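Local coordinates for protein R.Ecl18kI (Enterobacter cloacae, PDB 2GB7) that recognises the double-stranded DNA sequence 5'-CCNGG-3' as a type II restriction endonuclease, flipping nucleotides out of the helix and cutting ahead of the first C, at residues F[29-34]-F[54-59]; F[23-28]-F[287-292]. The protein carries 1 engineered substitution. All blocks are in the same frame, centred on the assembly; numbering follows the deposited sequence.

Contact 1 (F[29-34]-F[54-59]). With nucleotides of chain B.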
loop_
_atom_site.group_PDB
_atom_site.type_symbol
_atom_site.label_atom_id
_atom_site.label_comp_id
_atom_site.label_asym_id
_atom_site.label_seq_id
_atom_site.Cartn_x
_atom_site.Cartn_y
_atom_site.Cartn_z
ATOM N N TYR F 29 5.218 -22.349 10.029
ATOM C CA TYR F 29 5.857 -23.329 10.924
ATOM C C TYR F 29 5.462 -24.763 10.550
ATOM O O TYR F 29 6.319 -25.644 10.489
ATOM C CB TYR F 29 5.521 -23.029 12.385
ATOM C CG TYR F 29 6.229 -23.943 13.369
ATOM C CD1 TYR F 29 7.458 -23.589 13.900
ATOM C CD2 TYR F 29 5.667 -25.151 13.763
ATOM C CE1 TYR F 29 8.118 -24.442 14.800
ATOM C CE2 TYR F 29 6.298 -26.000 14.665
ATOM C CZ TYR F 29 7.520 -25.642 15.187
ATOM O OH TYR F 29 8.146 -26.495 16.072
ATOM N N LYS F 30 4.181 -24.990 10.256
ATOM C CA LYS F 30 3.733 -26.309 9.787
ATOM C C LYS F 30 4.501 -26.755 8.534
ATOM O O LYS F 30 4.965 -27.922 8.437
ATOM C CB LYS F 30 2.220 -26.271 9.513
ATOM C CG LYS F 30 1.650 -27.639 9.172
ATOM C CD LYS F 30 0.162 -27.489 8.834
ATOM C CE LYS F 30 -0.458 -28.791 8.386
ATOM N NZ LYS F 30 -1.912 -28.564 8.080
ATOM N N THR F 31 4.650 -25.815 7.601
ATOM C CA THR F 31 5.279 -26.063 6.309
ATOM C C THR F 31 6.769 -26.318 6.511
ATOM O O THR F 31 7.321 -27.259 5.956
ATOM C CB THR F 31 5.006 -24.890 5.354
ATOM O OG1 THR F 31 3.591 -24.787 5.171
ATOM C CG2 THR F 31 5.647 -25.125 3.999
ATOM N N PHE F 32 7.399 -25.478 7.324
ATOM C CA PHE F 32 8.807 -25.671 7.733
ATOM C C PHE F 32 9.091 -27.095 8.212
ATOM O O PHE F 32 10.034 -27.733 7.755
ATOM C CB PHE F 32 9.137 -24.671 8.828
ATOM C CG PHE F 32 10.613 -24.634 9.236
ATOM C CD1 PHE F 32 11.506 -23.832 8.533
ATOM C CD2 PHE F 32 11.056 -25.297 10.382
ATOM C CE1 PHE F 32 12.869 -23.691 8.958
ATOM C CE2 PHE F 32 12.410 -25.206 10.794
ATOM C CZ PHE F 32 13.308 -24.397 10.079
ATOM N N CYS F 33 8.264 -27.585 9.119
ATOM C CA CYS F 33 8.398 -28.937 9.630
ATOM C C CYS F 33 8.009 -30.013 8.603
ATOM O O CYS F 33 8.695 -31.049 8.513
ATOM C CB CYS F 33 7.596 -29.077 10.917
ATOM S SG CYS F 33 8.224 -28.018 12.231
ATOM N N ASP F 34 6.947 -29.765 7.832
ATOM C CA ASP F 34 6.479 -30.734 6.825
ATOM C C ASP F 34 7.538 -30.992 5.774
ATOM O O ASP F 34 7.680 -32.110 5.294
ATOM C CB ASP F 34 5.206 -30.262 6.114
ATOM C CG ASP F 34 3.947 -30.439 6.948
ATOM O OD1 ASP F 34 3.985 -31.098 8.003
ATOM O OD2 ASP F 34 2.898 -29.904 6.523
ATOM N N ILE F 54 12.000 -19.931 -1.620
ATOM C CA ILE F 54 11.079 -20.245 -2.722
ATOM C C ILE F 54 10.258 -21.506 -2.429
ATOM O O ILE F 54 9.047 -21.519 -2.685
ATOM C CB ILE F 54 11.836 -20.387 -4.081
ATOM C CG1 ILE F 54 12.505 -19.061 -4.473
ATOM C CG2 ILE F 54 10.900 -20.877 -5.241
ATOM C CD1 ILE F 54 11.517 -17.942 -4.786
ATOM N N ALA F 55 10.908 -22.536 -1.884
ATOM C CA ALA F 55 10.208 -23.785 -1.542
ATOM C C ALA F 55 9.181 -23.512 -0.453
ATOM O O ALA F 55 8.055 -23.990 -0.538
ATOM C CB ALA F 55 11.200 -24.874 -1.106
ATOM N N MET F 56 9.543 -22.702 0.542
ATOM C CA MET F 56 8.573 -22.346 1.585
ATOM C C MET F 56 7.345 -21.633 1.017
ATOM O O MET F 56 6.182 -21.983 1.338
ATOM C CB MET F 56 9.245 -21.535 2.698
ATOM C CG MET F 56 10.205 -22.355 3.580
ATOM S SD MET F 56 9.374 -23.549 4.651
ATOM C CE MET F 56 8.323 -22.474 5.656
ATOM N N ARG F 57 7.598 -20.622 0.187
ATOM C CA ARG F 57 6.541 -19.833 -0.450
ATOM C C ARG F 57 5.609 -20.728 -1.249
ATOM O O ARG F 57 4.401 -20.686 -1.060
ATOM C CB ARG F 57 7.153 -18.792 -1.368
ATOM C CG ARG F 57 7.766 -17.597 -0.633
ATOM C CD ARG F 57 6.722 -16.515 -0.537
ATOM N NE ARG F 57 6.345 -16.004 -1.861
ATOM C CZ ARG F 57 5.546 -14.962 -2.082
ATOM N NH1 ARG F 57 4.968 -14.313 -1.080
ATOM N NH2 ARG F 57 5.317 -14.575 -3.323
ATOM N N LYS F 58 6.179 -21.568 -2.111
ATOM C CA LYS F 58 5.374 -22.477 -2.952
ATOM C C LYS F 58 4.502 -23.408 -2.141
ATOM O O LYS F 58 3.322 -23.611 -2.461
ATOM C CB LYS F 58 6.303 -23.333 -3.819
ATOM C CG LYS F 58 6.797 -22.629 -5.075
ATOM C CD LYS F 58 7.884 -23.426 -5.772
ATOM C CE LYS F 58 7.474 -24.881 -5.959
ATOM N NZ LYS F 58 8.704 -25.721 -6.050
ATOM N N ASN F 59 5.096 -24.027 -1.128
ATOM C CA ASN F 59 4.363 -24.957 -0.291
ATOM C C ASN F 59 3.321 -24.307 0.616
ATOM O O ASN F 59 2.195 -24.826 0.748
ATOM C CB ASN F 59 5.309 -25.904 0.426
ATOM C CG ASN F 59 5.896 -26.923 -0.526
ATOM O OD1 ASN F 59 5.264 -27.946 -0.808
ATOM N ND2 ASN F 59 7.082 -26.636 -1.079
ATOM P P DT B 5 1.706 -8.722 -2.802
ATOM O OP1 DT B 5 3.179 -8.611 -2.920
ATOM O OP2 DT B 5 0.878 -8.814 -4.031
ATOM O "O5'" DT B 5 1.381 -9.975 -1.871
ATOM C "C5'" DT B 5 0.036 -10.405 -1.639
ATOM C "C4'" DT B 5 -0.447 -11.236 -2.805
ATOM O "O4'" DT B 5 0.476 -12.320 -3.079
ATOM C "C3'" DT B 5 -1.829 -11.881 -2.652
ATOM O "O3'" DT B 5 -2.553 -11.701 -3.874
ATOM C "C2'" DT B 5 -1.506 -13.360 -2.485
ATOM C "C1'" DT B 5 -0.279 -13.479 -3.368
ATOM N N1 DT B 5 0.590 -14.658 -3.179
ATOM C C2 DT B 5 1.026 -15.304 -4.315
ATOM O O2 DT B 5 0.698 -14.963 -5.441
ATOM N N3 DT B 5 1.856 -16.370 -4.084
ATOM C C4 DT B 5 2.275 -16.850 -2.858
ATOM O O4 DT B 5 3.035 -17.813 -2.806
ATOM C C5 DT B 5 1.762 -16.136 -1.708
ATOM C C7 DT B 5 2.145 -16.594 -0.337
ATOM C C6 DT B 5 0.956 -15.088 -1.925
#
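This is a helix-helix packing contact in the all-helical N-terminal part of the restriction enzyme: the C-terminal end of helix 24-34 lies across the long helix 49-77, where T31 and F32 meet M56 and N59. The two short axes come within 9.8 Å at 117°, and the side-chain atoms that meet between them are mostly carbon and sulfur. M56 does most of the reaching. Its chain bends at chi2 (-70°) and again at chi3, which carries the thioether to the backbone of the other helix; M56 CE sits 3.6 Å from F32 N and 3.9 Å from F32 CB. The sulfur lies oblique to the F32 ring, which has its own edge-to-face partner in Y291. With its methyl anti to the backbone N, T31 presents CG2 to helix 49-77, 3.7 Å from N59 CB and 4.1 Å from M56 SD. Its hydroxyl, on the other branch, bonds back to L27 O one turn earlier in its own helix. On the far side of helix 49-77, R57 lays one guanidinium face over the thymine of DT5 of chain B, with R57 NH1 3.7 Å from the base methyl C7. N59 sends only its CB to T31; its amide turns back along its own helix, N59 ND2 donating to A55 O at 2.9 Å, on the opposite face of that carbonyl from the N59 N bond.

Contact 2 (F[23-28]-F[287-292])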
loop_
_atom_site.group_PDB
_atom_site.type_symbol
_atom_site.label_atom_id
_atom_site.label_comp_id
_atom_site.label_asym_id
_atom_site.label_seq_id
_atom_site.Cartn_x
_atom_site.Cartn_y
_atom_site.Cartn_z
ATOM N N THR F 23 -2.902 -19.224 11.707
ATOM C CA THR F 23 -2.190 -17.956 11.562
ATOM C C THR F 23 -1.091 -18.109 10.506
ATOM O O THR F 23 -0.659 -19.244 10.240
ATOM C CB THR F 23 -1.589 -17.516 12.900
ATOM O OG1 THR F 23 -0.510 -18.394 13.245
ATOM C CG2 THR F 23 -2.657 -17.553 14.000
ATOM N N PRO F 24 -0.661 -16.986 9.890
ATOM C CA PRO F 24 0.459 -16.996 8.954
ATOM C C PRO F 24 1.670 -17.691 9.545
ATOM O O PRO F 24 2.257 -18.556 8.895
ATOM C CB PRO F 24 0.758 -15.505 8.760
ATOM C CG PRO F 24 -0.583 -14.860 8.892
ATOM C CD PRO F 24 -1.240 -15.627 10.016
ATOM N N PHE F 25 2.060 -17.345 10.772
ATOM C CA PHE F 25 3.222 -18.031 11.352
ATOM C C PHE F 25 2.991 -19.523 11.560
ATOM O O PHE F 25 3.884 -20.339 11.301
ATOM C CB PHE F 25 3.669 -17.410 12.668
ATOM C CG PHE F 25 4.924 -18.013 13.184
ATOM C CD1 PHE F 25 6.159 -17.542 12.746
ATOM C CD2 PHE F 25 4.892 -19.094 14.058
ATOM C CE1 PHE F 25 7.333 -18.115 13.184
ATOM C CE2 PHE F 25 6.058 -19.667 14.499
ATOM C CZ PHE F 25 7.276 -19.187 14.065
ATOM N N ALA F 26 1.811 -19.881 12.055
ATOM C CA ALA F 26 1.481 -21.301 12.222
ATOM C C ALA F 26 1.591 -22.064 10.896
ATOM O O ALA F 26 2.050 -23.220 10.874
ATOM C CB ALA F 26 0.073 -21.455 12.800
ATOM N N LEU F 27 1.138 -21.445 9.797
ATOM C CA LEU F 27 1.185 -22.130 8.489
ATOM C C LEU F 27 2.623 -22.286 8.047
ATOM O O LEU F 27 3.033 -23.342 7.574
ATOM C CB LEU F 27 0.378 -21.374 7.416
ATOM C CG LEU F 27 0.495 -21.870 5.963
ATOM C CD1 LEU F 27 0.047 -23.316 5.852
ATOM C CD2 LEU F 27 -0.310 -20.997 4.965
ATOM N N VAL F 28 3.400 -21.226 8.237
ATOM C CA VAL F 28 4.812 -21.279 7.882
ATOM C C VAL F 28 5.507 -22.334 8.734
ATOM O O VAL F 28 6.300 -23.119 8.226
ATOM C CB VAL F 28 5.504 -19.887 8.044
ATOM C CG1 VAL F 28 7.025 -20.042 7.962
ATOM C CG2 VAL F 28 5.031 -18.884 6.992
ATOM N N SER F 287 5.432 -19.934 22.289
ATOM C CA SER F 287 5.242 -21.013 23.248
ATOM C C SER F 287 4.835 -22.332 22.601
ATOM O O SER F 287 5.182 -23.400 23.092
ATOM C CB SER F 287 4.165 -20.598 24.245
ATOM O OG SER F 287 4.302 -21.321 25.445
ATOM N N ASP F 288 4.096 -22.237 21.500
ATOM C CA ASP F 288 3.439 -23.382 20.872
ATOM C C ASP F 288 4.307 -24.075 19.837
ATOM O O ASP F 288 3.893 -25.072 19.249
ATOM C CB ASP F 288 2.118 -22.926 20.212
ATOM C CG ASP F 288 1.011 -22.678 21.220
ATOM O OD1 ASP F 288 1.132 -21.751 22.055
ATOM O OD2 ASP F 288 -0.001 -23.413 21.178
ATOM N N PHE F 289 5.527 -23.555 19.659
ATOM C CA PHE F 289 6.383 -23.903 18.542
ATOM C C PHE F 289 7.738 -24.390 19.054
ATOM O O PHE F 289 8.662 -23.586 19.219
ATOM C CB PHE F 289 6.504 -22.691 17.625
ATOM C CG PHE F 289 5.165 -22.221 17.097
ATOM C CD1 PHE F 289 4.510 -22.954 16.126
ATOM C CD2 PHE F 289 4.551 -21.087 17.613
ATOM C CE1 PHE F 289 3.259 -22.569 15.641
ATOM C CE2 PHE F 289 3.306 -20.688 17.144
ATOM C CZ PHE F 289 2.659 -21.435 16.145
ATOM N N PRO F 290 7.834 -25.702 19.338
ATOM C CA PRO F 290 8.994 -26.350 19.946
ATOM C C PRO F 290 10.287 -25.946 19.281
ATOM O O PRO F 290 11.288 -25.682 19.974
ATOM C CB PRO F 290 8.716 -27.842 19.705
ATOM C CG PRO F 290 7.258 -27.934 19.762
ATOM C CD PRO F 290 6.752 -26.676 19.092
ATOM N N TYR F 291 10.305 -25.916 17.954
ATOM C CA TYR F 291 11.584 -25.620 17.264
ATOM C C TYR F 291 12.082 -24.230 17.624
ATOM O O TYR F 291 13.278 -24.014 17.786
ATOM C CB TYR F 291 11.454 -25.752 15.746
ATOM C CG TYR F 291 12.732 -25.458 14.954
ATOM C CD1 TYR F 291 13.615 -26.490 14.614
ATOM C CD2 TYR F 291 13.044 -24.158 14.525
ATOM C CE1 TYR F 291 14.761 -26.234 13.853
ATOM C CE2 TYR F 291 14.208 -23.895 13.792
ATOM C CZ TYR F 291 15.052 -24.949 13.458
ATOM O OH TYR F 291 16.189 -24.700 12.733
ATOM N N VAL F 292 11.152 -23.289 17.723
ATOM C CA VAL F 292 11.512 -21.917 17.992
ATOM C C VAL F 292 11.876 -21.737 19.464
ATOM O O VAL F 292 12.849 -21.049 19.802
ATOM C CB VAL F 292 10.366 -20.974 17.597
ATOM C CG1 VAL F 292 10.734 -19.544 17.939
ATOM C CG2 VAL F 292 10.087 -21.095 16.090
#
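Aromatic contact comes first here: F25 and F289 form a T-shaped (edge-to-face) pair, centroids 4.9 Å apart and planes at 79°. The edge of F25 stands on the face of F289, with F25 CE2 over the ring centre and 3.7 Å from F289 CD2, while CD2 beside it meets CE2 and CZ of the same F289 ring. F25 gets there with CG anti to its backbone N (chi1 -174°), which swings the ring out from its helix and across to the 287-292 segment. The other face of F289 carries CB of its neighbour D288 toward the rim, and Y29 adds a second edge-to-face partner.

These rings close a junction between helix 24-34, near the start of the chain, and the start of the last helix, 290-302, two elements more than 250 residues apart in the chain. Each segment enters its helix here: F289 occupies the N-cap position of helix 290-302, and T23 that of helix 24-34.

Among the aliphatic contacts, V292 CG2 meets the F25 edge near the ring plane, 4.0 Å from F25 CZ. A26 reaches F289 farther along, its CB 4.2 Å from F289 CZ and its CA slightly nearer to CE1.

The polar bond here is a helix cap: T23 OG1 accepts from A26 N at 3.0 Å, with an N-H...O angle of 157°.

Both contacts draw on helix 24-34, contact 2 on its first turns and contact 1 on its last, and their centres lie 12 Å apart. Contact 1 is nested within the long loop of chain closed by contact 2. The more buried of the two, contact 1, packs thioether and methyl groups between two helices; R57 on its long-helix side meets a thymine of the bound DNA, while contact 2 touches a DNA phosphate through P24. Contact 2 is only partly buried and rests mainly on rings that meet edge to face at the N-terminal ends of two helices. Y29 joins them: Y29 OH lies 2.9 Å from Y291 N, a probable hydrogen bond to helix 290-302.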